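Local coordinates for uncharacterized protein (Pseudomonas aeruginosa, PDB 6P8P), which probably regulates a cGAS-like nucleotidyltransferase, as a HORMA-domain protein of a type III CBASS system that protects the bacterium against phage, at residues C106-L111 with A127-Q132; T44-S49 with G112-A117; S11-D16 with E78-G83; S58-A63 with R71-F76. The protein carries 2 engineered substitutions. All coordinates share one frame; numbering follows the deposited sequence.

In the fold
Contact 2 is the buried one. It joins helix 44-52 to helix 111-119 by apolar side chains, and the second subunit packs beside it. Contact 1 shares helix 111-119 and includes 125-129, one of the two outer strands of the central mixed sheet. It is partly buried, with backbone bonds, an Asx turn at D129 and a water. Contact 4 pairs strands 61-64 and 69-75 of that sheet, nearest the chain centre, with isoleucines on one face and a proline-tyrosine pair on the other. Contact 3 lies farthest out, where strands 4-10 and 69-75 end, and is mostly van der Waals. R128 of contact 1 bonds to P60 of contact 4, and S11 of contact 3 to L75.

Contact 1: C106-L111 with A127-Q132; sequences CPKEQL and ARDLSQ
L111 sets its two methyl ends against the strand at A127 to D129. Its side chain runs at about a right angle to that of D129. CD2 of L111 is 3.9 Å from CB of A127, and CD1 of L111 is 3.8 Å from the backbone N of D129. CB of C106 also meets the A127 methyl, and V114 of helix 111-119 touches both C106 and A127. L130 lies on the other end of the contact. Its CG sits between the backbone N and the carbonyl carbon (chi1 58°), which lets CD2 of L130 come within 3.6 Å of N of P107. The L130 branch and the proline ring meet at a slant. The two segments close a beta-alpha-beta crossover: strand 101-106 leads through this loop into helix 111-119, and strand 125-129 returns parallel to the first. At the strand end C106 pairs in parallel with D129: its O accepts from L130 N at 3.0 Å, and its N gives R128 O a weak bond. The R128 side chain turns away, to Q132 O, P60 O and S103 OG. D129 starts a type I turn and forms an Asx turn. S131 N donates to OD1 of D129 (2.8 Å, 170°), coming from above the carboxylate plane. A water donates to OD1 of D129 at 2.6 Å and accepts from K108 N at 2.8 Å. The extended K108 chain passes OD2 of D129 with its CD, but NZ of K108 stays 5.2 Å from OD2 of D129, too far for a salt bridge.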
loop_
_atom_site.group_PDB
_atom_site.type_symbol
_atom_site.label_atom_id
_atom_site.label_comp_id
_atom_site.label_asym_id
_atom_site.label_seq_id
_atom_site.Cartn_x
_atom_site.Cartn_y
_atom_site.Cartn_z
ATOM N N CYS A 106 2.824 2.141 -12.354
ATOM C CA CYS A 106 1.726 1.382 -11.813
ATOM C C CYS A 106 0.951 0.658 -12.896
ATOM O O CYS A 106 0.640 1.262 -13.921
ATOM C CB CYS A 106 0.799 2.339 -11.056
ATOM S SG CYS A 106 -0.703 1.582 -10.339
ATOM N N PRO A 107 0.631 -0.614 -12.699
ATOM C CA PRO A 107 -0.203 -1.312 -13.691
ATOM C C PRO A 107 -1.523 -0.579 -13.869
ATOM O O PRO A 107 -2.135 -0.135 -12.904
ATOM C CB PRO A 107 -0.408 -2.707 -13.084
ATOM C CG PRO A 107 0.585 -2.838 -11.984
ATOM C CD PRO A 107 0.894 -1.443 -11.514
ATOM N N LYS A 108 -1.948 -0.426 -15.123
ATOM C CA LYS A 108 -3.102 0.420 -15.403
ATOM C C LYS A 108 -4.319 -0.006 -14.594
ATOM O O LYS A 108 -5.087 0.852 -14.142
ATOM C CB LYS A 108 -3.421 0.409 -16.899
ATOM C CG LYS A 108 -4.467 1.447 -17.323
ATOM C CD LYS A 108 -4.684 1.434 -18.853
ATOM C CE LYS A 108 -5.832 2.361 -19.242
ATOM N NZ LYS A 108 -6.278 2.119 -20.642
ATOM N N GLU A 109 -4.487 -1.313 -14.368
ATOM C CA GLU A 109 -5.672 -1.804 -13.671
ATOM C C GLU A 109 -5.700 -1.392 -12.203
ATOM O O GLU A 109 -6.775 -1.386 -11.594
ATOM C CB GLU A 109 -5.774 -3.333 -13.771
ATOM C CG GLU A 109 -4.686 -4.129 -13.077
ATOM C CD GLU A 109 -5.122 -5.571 -12.787
ATOM O OE1 GLU A 109 -4.261 -6.479 -12.757
ATOM O OE2 GLU A 109 -6.337 -5.799 -12.589
ATOM N N GLN A 110 -4.551 -1.059 -11.617
ATOM C CA GLN A 110 -4.504 -0.616 -10.229
ATOM C C GLN A 110 -4.470 0.900 -10.094
ATOM O O GLN A 110 -4.432 1.407 -8.979
ATOM C CB GLN A 110 -3.301 -1.249 -9.530
ATOM C CG GLN A 110 -3.404 -2.794 -9.438
ATOM C CD GLN A 110 -2.426 -3.413 -8.451
ATOM O OE1 GLN A 110 -2.618 -3.360 -7.222
ATOM N NE2 GLN A 110 -1.368 -4.015 -8.986
ATOM N N LEU A 111 -4.494 1.645 -11.197
ATOM C CA LEU A 111 -4.271 3.077 -11.083
ATOM C C LEU A 111 -5.363 3.746 -10.268
ATOM O O LEU A 111 -5.121 4.750 -9.591
ATOM C CB LEU A 111 -4.224 3.733 -12.465
ATOM C CG LEU A 111 -2.905 3.932 -13.144
ATOM C CD1 LEU A 111 -3.181 4.655 -14.511
ATOM C CD2 LEU A 111 -1.935 4.695 -12.302
ATOM N N ALA A 127 1.153 8.637 -9.707
ATOM C CA ALA A 127 1.354 7.371 -10.379
ATOM C C ALA A 127 0.944 7.480 -11.839
ATOM O O ALA A 127 0.045 8.238 -12.205
ATOM C CB ALA A 127 0.553 6.263 -9.692
ATOM N N ARG A 128 1.597 6.693 -12.658
ATOM C CA ARG A 128 1.279 6.611 -14.075
ATOM C C ARG A 128 1.197 5.167 -14.527
ATOM O O ARG A 128 1.826 4.285 -13.944
ATOM C CB ARG A 128 2.341 7.336 -14.933
ATOM C CG ARG A 128 3.642 6.608 -14.940
ATOM C CD ARG A 128 4.743 7.370 -15.694
ATOM N NE ARG A 128 5.875 6.487 -15.981
ATOM C CZ ARG A 128 6.848 6.202 -15.114
ATOM N NH1 ARG A 128 6.843 6.749 -13.898
ATOM N NH2 ARG A 128 7.804 5.355 -15.451
ATOM N N ASP A 129 0.406 4.937 -15.583
ATOM C CA ASP A 129 0.400 3.681 -16.321
ATOM C C ASP A 129 1.809 3.306 -16.734
ATOM O O ASP A 129 2.491 4.070 -17.419
ATOM C CB ASP A 129 -0.512 3.860 -17.546
ATOM C CG ASP A 129 -0.497 2.672 -18.505
ATOM O OD1 ASP A 129 0.243 1.695 -18.302
ATOM O OD2 ASP A 129 -1.248 2.743 -19.499
ATOM N N LEU A 130 2.258 2.129 -16.296
ATOM C CA LEU A 130 3.653 1.771 -16.501
ATOM C C LEU A 130 3.982 1.460 -17.957
ATOM O O LEU A 130 5.160 1.233 -18.266
ATOM C CB LEU A 130 4.045 0.589 -15.602
ATOM C CG LEU A 130 3.294 -0.729 -15.708
ATOM C CD1 LEU A 130 3.647 -1.511 -16.951
ATOM C CD2 LEU A 130 3.602 -1.576 -14.450
ATOM N N SER A 131 2.990 1.440 -18.850
ATOM C CA SER A 131 3.280 1.284 -20.274
ATOM C C SER A 131 3.663 2.599 -20.935
ATOM O O SER A 131 4.023 2.601 -22.120
ATOM C CB SER A 131 2.082 0.686 -21.010
ATOM O OG SER A 131 1.003 1.602 -21.046
ATOM N N GLN A 132 3.594 3.707 -20.196
ATOM C CA GLN A 132 3.925 5.030 -20.709
ATOM C C GLN A 132 4.994 5.691 -19.842
ATOM O O GLN A 132 5.212 5.324 -18.676
ATOM C CB GLN A 132 2.677 5.935 -20.752
ATOM C CG GLN A 132 1.608 5.496 -21.730
ATOM C CD GLN A 132 0.387 6.412 -21.707
ATOM O OE1 GLN A 132 0.282 7.296 -20.858
ATOM N NE2 GLN A 132 -0.537 6.204 -22.641
HETATM O O HOH W 1 -0.069 -0.701 -17.237
#

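Contact 2: T44-S49 with G112-A117; sequences TGVAAS and GWVQSA
S49 OG lies at the edge of the W113 indole, near the ring plane, 3.7 Å from CZ2 of W113. The same hydroxyl is hydrogen-bonded to S49 OG of the second subunit. A calcium ion lies about 5 Å from the S49 side chain. The indole is held on more than one side. CG2 of V114, its neighbour in the same helix, stands 3.5 Å above the ring plane, over the centre. NE1 of W113 donates to OE1 of Q110, three residues earlier, just before the helix. With CG between the backbone N and the carbonyl carbon (chi1 87°), the ring lies against V114 of its own helix and its six-membered end reaches toward helix 44-52. V46 is the main apolar residue of that helix. Its two methyls divide the work. CG1, anti to the backbone N, meets CG1 of V114 at 3.7 Å. CG2 touches CB of A117 at 3.4 Å, tighter than usual for two carbons, and approaches CZ3 of W113 obliquely at 4.2 Å. The axes of segments 44-49 and 112-117 run roughly antiparallel (148°) and pass 10.2 Å apart at their closest. The pair belongs to the dimer interface as well as to the fold. W113 also packs on A52 of the second subunit, and A117 packs on L18 of that subunit. Across the two helices the contact is almost wholly apolar, resting on V46, V114, A117 and the indole. S49 OG and W113 NE1 are buried but satisfied, by S49 of the second subunit and by Q110.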
loop_
_atom_site.group_PDB
_atom_site.type_symbol
_atom_site.label_atom_id
_atom_site.label_comp_id
_atom_site.label_asym_id
_atom_site.label_seq_id
_atom_site.Cartn_x
_atom_site.Cartn_y
_atom_site.Cartn_z
ATOM N N THR A 44 4.566 5.030 1.837
ATOM C CA THR A 44 5.297 3.765 1.851
ATOM C C THR A 44 4.400 2.585 1.527
ATOM O O THR A 44 4.797 1.672 0.791
ATOM C CB THR A 44 5.958 3.550 3.223
ATOM O OG1 THR A 44 7.016 4.483 3.409
ATOM C CG2 THR A 44 6.537 2.125 3.374
ATOM N N GLY A 45 3.178 2.568 2.070
ATOM C CA GLY A 45 2.305 1.436 1.790
ATOM C C GLY A 45 2.043 1.274 0.300
ATOM O O GLY A 45 2.126 0.169 -0.258
ATOM N N VAL A 46 1.726 2.379 -0.366
ATOM C CA VAL A 46 1.454 2.333 -1.796
ATOM C C VAL A 46 2.729 1.983 -2.557
ATOM O O VAL A 46 2.738 1.125 -3.450
ATOM C CB VAL A 46 0.856 3.675 -2.272
ATOM C CG1 VAL A 46 0.696 3.667 -3.776
ATOM C CG2 VAL A 46 -0.454 3.945 -1.578
ATOM N N ALA A 47 3.826 2.664 -2.233
ATOM C CA ALA A 47 5.045 2.477 -3.006
ATOM C C ALA A 47 5.579 1.060 -2.869
ATOM O O ALA A 47 5.969 0.430 -3.865
ATOM C CB ALA A 47 6.086 3.493 -2.550
ATOM N N ALA A 48 5.583 0.532 -1.639
ATOM C CA ALA A 48 5.984 -0.852 -1.435
ATOM C C ALA A 48 5.056 -1.813 -2.159
ATOM O O ALA A 48 5.496 -2.835 -2.686
ATOM C CB ALA A 48 6.042 -1.151 0.065
ATOM N N SER A 49 3.759 -1.524 -2.186
ATOM C CA SER A 49 2.847 -2.388 -2.925
ATOM C C SER A 49 3.241 -2.491 -4.388
ATOM O O SER A 49 3.244 -3.584 -4.967
ATOM C CB SER A 49 1.413 -1.846 -2.803
ATOM O OG SER A 49 0.467 -2.606 -3.565
ATOM N N GLY A 112 -6.590 3.258 -10.381
ATOM C CA GLY A 112 -7.697 3.859 -9.660
ATOM C C GLY A 112 -7.433 3.937 -8.174
ATOM O O GLY A 112 -7.466 5.018 -7.576
ATOM N N TRP A 113 -7.136 2.794 -7.555
ATOM C CA TRP A 113 -6.915 2.813 -6.115
ATOM C C TRP A 113 -5.588 3.475 -5.771
ATOM O O TRP A 113 -5.502 4.217 -4.787
ATOM C CB TRP A 113 -7.028 1.397 -5.532
ATOM C CG TRP A 113 -5.816 0.506 -5.503
ATOM C CD1 TRP A 113 -5.549 -0.556 -6.332
ATOM C CD2 TRP A 113 -4.752 0.546 -4.542
ATOM N NE1 TRP A 113 -4.360 -1.146 -5.955
ATOM C CE2 TRP A 113 -3.856 -0.485 -4.866
ATOM C CE3 TRP A 113 -4.458 1.378 -3.458
ATOM C CZ2 TRP A 113 -2.698 -0.729 -4.123
ATOM C CZ3 TRP A 113 -3.329 1.124 -2.725
ATOM C CH2 TRP A 113 -2.451 0.099 -3.074
ATOM N N VAL A 114 -4.567 3.274 -6.599
ATOM C CA VAL A 114 -3.254 3.820 -6.267
ATOM C C VAL A 114 -3.274 5.335 -6.311
ATOM O O VAL A 114 -2.714 5.987 -5.431
ATOM C CB VAL A 114 -2.197 3.219 -7.201
ATOM C CG1 VAL A 114 -0.899 3.996 -7.086
ATOM C CG2 VAL A 114 -1.993 1.775 -6.845
ATOM N N GLN A 115 -3.867 5.929 -7.352
ATOM C CA GLN A 115 -3.858 7.385 -7.444
ATOM C C GLN A 115 -4.644 8.009 -6.301
ATOM O O GLN A 115 -4.215 9.016 -5.727
ATOM C CB GLN A 115 -4.396 7.840 -8.807
ATOM C CG GLN A 115 -3.477 7.405 -9.954
ATOM C CD GLN A 115 -3.861 7.973 -11.309
ATOM O OE1 GLN A 115 -3.000 8.365 -12.119
ATOM N NE2 GLN A 115 -5.150 8.004 -11.576
ATOM N N SER A 116 -5.772 7.387 -5.915
ATOM C CA SER A 116 -6.522 7.875 -4.761
ATOM C C SER A 116 -5.724 7.754 -3.472
ATOM O O SER A 116 -5.757 8.655 -2.634
ATOM C CB SER A 116 -7.848 7.115 -4.633
ATOM O OG SER A 116 -8.698 7.415 -5.709
ATOM N N ALA A 117 -5.046 6.629 -3.270
ATOM C CA ALA A 117 -4.244 6.434 -2.071
ATOM C C ALA A 117 -3.117 7.446 -1.988
ATOM O O ALA A 117 -2.793 7.930 -0.900
ATOM C CB ALA A 117 -3.691 5.013 -2.036
#

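Contact 3: S11-D16 with E78-G83; sequences SSPHRD and EDAIDG
P13 and I81 meet at about a right angle, CG of P13 lying 3.7 Å from CG1 of I81. The I81 chain makes this possible. Its CG1 is anti to the carbonyl carbon (chi1 -59°) and the chain runs on extended, so that CG1 and CD1 both reach the proline ring. The ring has its own constraint: the peptide bond before P13 is cis. A80 faces the loop directly. Its methyl CB stands 3.4 Å from S11 O and 3.8 Å from S12 O. S11 O is also gripped by two backbone donors of its own segment, H14 N at 2.8 Å and R15 N at 3.1 Å. With the cis proline, the bond from H14 N makes S11 to H14 fit a type VIa beta turn, which folds the loop back on itself. H14 has CG anti to its N (chi1 -178°), and its CB touches O of A80 at 3.7 Å. The imidazole itself meets that oxygen only obliquely. Two strands of the central sheet end here. Strand 4-10 runs parallel to its neighbour 69-75, and S11 continues the pairing by a backbone bond with L75. Strand 4-10 runs on through this loop into helix 17-29, with D16 as its N-cap, and strand 69-75 into helix 77-82. R10 ties its guanidinium to the C-terminal part of helix 77-82, with NE on A80 O and NH2 weakly on I81 O.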
loop_
_atom_site.group_PDB
_atom_site.type_symbol
_atom_site.label_atom_id
_atom_site.label_comp_id
_atom_site.label_asym_id
_atom_site.label_seq_id
_atom_site.Cartn_x
_atom_site.Cartn_y
_atom_site.Cartn_z
ATOM N N SER A 11 15.986 -5.380 -5.366
ATOM C CA SER A 11 14.768 -5.532 -4.573
ATOM C C SER A 11 14.580 -7.007 -4.236
ATOM O O SER A 11 15.562 -7.699 -3.963
ATOM C CB SER A 11 13.579 -4.937 -5.323
ATOM O OG SER A 11 12.429 -4.912 -4.499
ATOM N N SER A 12 13.347 -7.483 -4.248
ATOM C CA SER A 12 13.059 -8.819 -3.746
ATOM C C SER A 12 13.711 -9.865 -4.645
ATOM O O SER A 12 13.608 -9.767 -5.869
ATOM C CB SER A 12 11.542 -9.050 -3.710
ATOM O OG SER A 12 11.278 -10.309 -3.141
ATOM N N PRO A 13 14.352 -10.901 -4.076
ATOM C CA PRO A 13 14.421 -11.275 -2.661
ATOM C C PRO A 13 15.637 -10.806 -1.891
ATOM O O PRO A 13 15.886 -11.324 -0.812
ATOM C CB PRO A 13 14.440 -12.818 -2.735
ATOM C CG PRO A 13 15.293 -13.073 -3.964
ATOM C CD PRO A 13 14.878 -11.980 -4.943
ATOM N N HIS A 14 16.393 -9.855 -2.424
ATOM C CA HIS A 14 17.532 -9.324 -1.705
ATOM C C HIS A 14 17.109 -8.341 -0.624
ATOM O O HIS A 14 17.695 -8.335 0.470
ATOM C CB HIS A 14 18.480 -8.645 -2.686
ATOM C CG HIS A 14 19.715 -8.095 -2.055
ATOM N ND1 HIS A 14 20.732 -8.899 -1.587
ATOM C CD2 HIS A 14 20.118 -6.818 -1.860
ATOM C CE1 HIS A 14 21.705 -8.132 -1.120
ATOM N NE2 HIS A 14 21.359 -6.867 -1.281
ATOM N N ARG A 15 16.138 -7.491 -0.944
ATOM C CA ARG A 15 15.450 -6.618 -0.002
ATOM C C ARG A 15 13.963 -6.873 -0.147
ATOM O O ARG A 15 13.501 -7.101 -1.260
ATOM C CB ARG A 15 15.702 -5.144 -0.311
ATOM C CG ARG A 15 17.042 -4.607 -0.024
ATOM C CD ARG A 15 17.057 -3.165 -0.508
ATOM N NE ARG A 15 18.293 -2.450 -0.274
ATOM C CZ ARG A 15 19.186 -2.183 -1.226
ATOM N NH1 ARG A 15 19.023 -2.642 -2.459
ATOM N NH2 ARG A 15 20.269 -1.484 -0.933
ATOM N N ASP A 16 13.204 -6.799 0.946
ATOM C CA ASP A 16 11.755 -6.811 0.771
ATOM C C ASP A 16 11.295 -5.456 0.210
ATOM O O ASP A 16 12.077 -4.505 0.054
ATOM C CB ASP A 16 11.050 -7.220 2.062
ATOM C CG ASP A 16 10.995 -6.141 3.130
ATOM O OD1 ASP A 16 10.892 -4.939 2.866
ATOM O OD2 ASP A 16 11.002 -6.549 4.321
ATOM N N GLU A 78 16.603 -13.426 -9.720
ATOM C CA GLU A 78 18.033 -13.706 -9.832
ATOM C C GLU A 78 18.841 -12.433 -10.045
ATOM O O GLU A 78 19.979 -12.327 -9.566
ATOM C CB GLU A 78 18.264 -14.700 -10.974
ATOM C CG GLU A 78 17.643 -16.075 -10.704
ATOM C CD GLU A 78 17.720 -17.029 -11.891
ATOM O OE1 GLU A 78 18.077 -16.590 -13.004
ATOM O OE2 GLU A 78 17.419 -18.229 -11.704
ATOM N N ASP A 79 18.275 -11.459 -10.761
ATOM C CA ASP A 79 18.984 -10.200 -10.975
ATOM C C ASP A 79 19.255 -9.489 -9.652
ATOM O O ASP A 79 20.307 -8.861 -9.475
ATOM C CB ASP A 79 18.188 -9.288 -11.907
ATOM C CG ASP A 79 18.083 -9.837 -13.311
ATOM O OD1 ASP A 79 19.052 -10.468 -13.772
ATOM O OD2 ASP A 79 17.035 -9.633 -13.957
ATOM N N ALA A 80 18.308 -9.555 -8.722
ATOM C CA ALA A 80 18.511 -8.928 -7.421
ATOM C C ALA A 80 19.532 -9.694 -6.596
ATOM O O ALA A 80 20.355 -9.089 -5.898
ATOM C CB ALA A 80 17.183 -8.841 -6.669
ATOM N N ILE A 81 19.507 -11.025 -6.682
ATOM C CA ILE A 81 20.465 -11.838 -5.943
ATOM C C ILE A 81 21.870 -11.608 -6.481
ATOM O O ILE A 81 22.816 -11.396 -5.717
ATOM C CB ILE A 81 20.077 -13.326 -6.013
ATOM C CG1 ILE A 81 18.681 -13.549 -5.446
ATOM C CG2 ILE A 81 21.097 -14.167 -5.260
ATOM C CD1 ILE A 81 18.146 -14.961 -5.643
ATOM N N ASP A 82 22.019 -11.637 -7.805
ATOM C CA ASP A 82 23.318 -11.388 -8.427
ATOM C C ASP A 82 23.815 -9.978 -8.118
ATOM O O ASP A 82 24.912 -9.791 -7.581
ATOM C CB ASP A 82 23.206 -11.609 -9.940
ATOM C CG ASP A 82 24.460 -12.209 -10.539
ATOM O OD1 ASP A 82 25.538 -12.092 -9.914
ATOM O OD2 ASP A 82 24.368 -12.794 -11.639
ATOM N N GLY A 83 23.016 -8.972 -8.459
ATOM C CA GLY A 83 23.383 -7.589 -8.261
ATOM C C GLY A 83 24.271 -6.991 -9.331
ATOM O O GLY A 83 24.688 -5.832 -9.186
#

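Contact 4: S58-A63 with R71-F76; sequences SAPIVA and RIYCLF
The Y73 ring carries P60 over one face. CB of P60 stands 3.7 Å above the plane, offset toward the rim, and forms a CH-pi contact 15° off the ring normal. S58 lies at the ring edge, its carbonyl carbon C 3.8 Å from CE2 of Y73 and near the plane. Y73 and P60 lie side by side, pointing the same way. With CG of Y73 anti to its carbonyl carbon (chi1 -68°), the ring comes back over the proline. CB of R71 backs it, 3.8 Å from CB of P60. At the outer end a water donates to S58 O and is hydrogen-bonded to Y73 OH. Strands 61-64 and 69-75 form an antiparallel hairpin in the central sheet of the HORMA domain. I61 and I72 are a hydrogen-bonded pair. I72 N donates to I61 O at 2.7 Å, and I61 N donates to I72 O at 2.8 Å. The two isoleucines face I24 of helix 17-29. V62 and R71 form the next, non-hydrogen-bonded pair, on the face of P60 and Y73. The face of I61 and I72 thus keeps aliphatic packing, while on the other the CH-pi contact and the water hold the tyrosine at ring and hydroxyl.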
loop_
_atom_site.group_PDB
_atom_site.type_symbol
_atom_site.label_atom_id
_atom_site.label_comp_id
_atom_site.label_asym_id
_atom_site.label_seq_id
_atom_site.Cartn_x
_atom_site.Cartn_y
_atom_site.Cartn_z
ATOM N N SER A 58 10.626 -2.451 -15.390
ATOM C CA SER A 58 10.832 -1.991 -16.757
ATOM C C SER A 58 10.348 -0.571 -16.999
ATOM O O SER A 58 10.443 -0.086 -18.129
ATOM C CB SER A 58 10.155 -2.937 -17.756
ATOM O OG SER A 58 10.713 -4.231 -17.637
ATOM N N ALA A 59 9.834 0.105 -15.980
ATOM C CA ALA A 59 9.341 1.450 -16.062
ATOM C C ALA A 59 9.888 2.105 -14.796
ATOM O O ALA A 59 9.629 1.609 -13.700
ATOM C CB ALA A 59 7.825 1.543 -16.102
ATOM N N PRO A 60 10.601 3.221 -14.898
ATOM C CA PRO A 60 11.282 3.755 -13.703
ATOM C C PRO A 60 10.373 4.571 -12.789
ATOM O O PRO A 60 9.389 5.168 -13.208
ATOM C CB PRO A 60 12.398 4.629 -14.296
ATOM C CG PRO A 60 11.818 5.096 -15.632
ATOM C CD PRO A 60 10.983 3.937 -16.139
ATOM N N ILE A 61 10.720 4.557 -11.505
ATOM C CA ILE A 61 10.338 5.631 -10.597
ATOM C C ILE A 61 11.102 6.881 -11.012
ATOM O O ILE A 61 12.323 6.837 -11.197
ATOM C CB ILE A 61 10.659 5.240 -9.146
ATOM C CG1 ILE A 61 9.810 4.061 -8.722
ATOM C CG2 ILE A 61 10.464 6.461 -8.258
ATOM C CD1 ILE A 61 10.345 3.315 -7.503
ATOM N N VAL A 62 10.391 7.976 -11.264
ATOM C CA VAL A 62 11.041 9.183 -11.778
ATOM C C VAL A 62 10.881 10.335 -10.816
ATOM O O VAL A 62 9.759 10.766 -10.543
ATOM C CB VAL A 62 10.507 9.590 -13.155
ATOM C CG1 VAL A 62 11.270 10.814 -13.652
ATOM C CG2 VAL A 62 10.630 8.435 -14.133
ATOM N N ALA A 63 12.005 10.860 -10.335
ATOM C CA ALA A 63 12.027 12.069 -9.526
ATOM C C ALA A 63 12.431 13.246 -10.406
ATOM O O ALA A 63 13.356 13.120 -11.222
ATOM C CB ALA A 63 13.017 11.926 -8.371
ATOM N N ARG A 71 15.940 8.589 -12.738
ATOM C CA ARG A 71 15.161 7.402 -13.064
ATOM C C ARG A 71 15.631 6.249 -12.188
ATOM O O ARG A 71 16.829 5.928 -12.179
ATOM C CB ARG A 71 15.338 7.042 -14.545
ATOM C CG ARG A 71 14.660 7.994 -15.485
ATOM C CD ARG A 71 14.989 7.678 -16.959
ATOM N NE ARG A 71 14.226 8.540 -17.852
ATOM C CZ ARG A 71 14.385 8.580 -19.169
ATOM N NH1 ARG A 71 15.288 7.803 -19.752
ATOM N NH2 ARG A 71 13.648 9.402 -19.901
ATOM N N ILE A 72 14.707 5.615 -11.457
ATOM C CA ILE A 72 15.099 4.532 -10.561
ATOM C C ILE A 72 14.391 3.260 -10.978
ATOM O O ILE A 72 13.160 3.195 -10.951
ATOM C CB ILE A 72 14.797 4.854 -9.087
ATOM C CG1 ILE A 72 15.426 6.182 -8.702
ATOM C CG2 ILE A 72 15.305 3.732 -8.205
ATOM C CD1 ILE A 72 14.943 6.780 -7.433
ATOM N N TYR A 73 15.172 2.250 -11.325
ATOM C CA TYR A 73 14.683 0.921 -11.624
ATOM C C TYR A 73 14.943 -0.005 -10.446
ATOM O O TYR A 73 15.796 0.246 -9.603
ATOM C CB TYR A 73 15.362 0.346 -12.853
ATOM C CG TYR A 73 15.001 1.047 -14.142
ATOM C CD1 TYR A 73 15.739 2.127 -14.599
ATOM C CD2 TYR A 73 13.913 0.623 -14.896
ATOM C CE1 TYR A 73 15.399 2.764 -15.803
ATOM C CE2 TYR A 73 13.577 1.231 -16.082
ATOM C CZ TYR A 73 14.311 2.308 -16.523
ATOM O OH TYR A 73 13.958 2.896 -17.717
ATOM N N CYS A 74 14.190 -1.086 -10.397
ATOM C CA CYS A 74 14.407 -2.131 -9.409
ATOM C C CYS A 74 14.687 -3.451 -10.102
ATOM O O CYS A 74 14.082 -3.739 -11.128
ATOM C CB CYS A 74 13.171 -2.324 -8.501
ATOM S SG CYS A 74 12.918 -0.942 -7.364
ATOM N N LEU A 75 15.584 -4.241 -9.519
ATOM C CA LEU A 75 15.909 -5.590 -9.952
ATOM C C LEU A 75 15.225 -6.604 -9.046
ATOM O O LEU A 75 15.131 -6.395 -7.832
ATOM C CB LEU A 75 17.416 -5.803 -9.895
ATOM C CG LEU A 75 18.264 -4.917 -10.791
ATOM C CD1 LEU A 75 19.705 -5.065 -10.361
ATOM C CD2 LEU A 75 18.069 -5.309 -12.234
ATOM N N PHE A 76 14.800 -7.729 -9.626
ATOM C CA PHE A 76 14.085 -8.750 -8.894
ATOM C C PHE A 76 14.677 -10.115 -9.208
ATOM O O PHE A 76 15.434 -10.289 -10.171
ATOM C CB PHE A 76 12.582 -8.715 -9.243
ATOM C CG PHE A 76 11.941 -7.412 -8.897
ATOM C CD1 PHE A 76 11.454 -7.181 -7.622
ATOM C CD2 PHE A 76 11.842 -6.415 -9.837
ATOM C CE1 PHE A 76 10.903 -5.951 -7.295
ATOM C CE2 PHE A 76 11.272 -5.191 -9.521
ATOM C CZ PHE A 76 10.799 -4.964 -8.227
HETATM O O HOH W 2 12.399 1.438 -19.721
#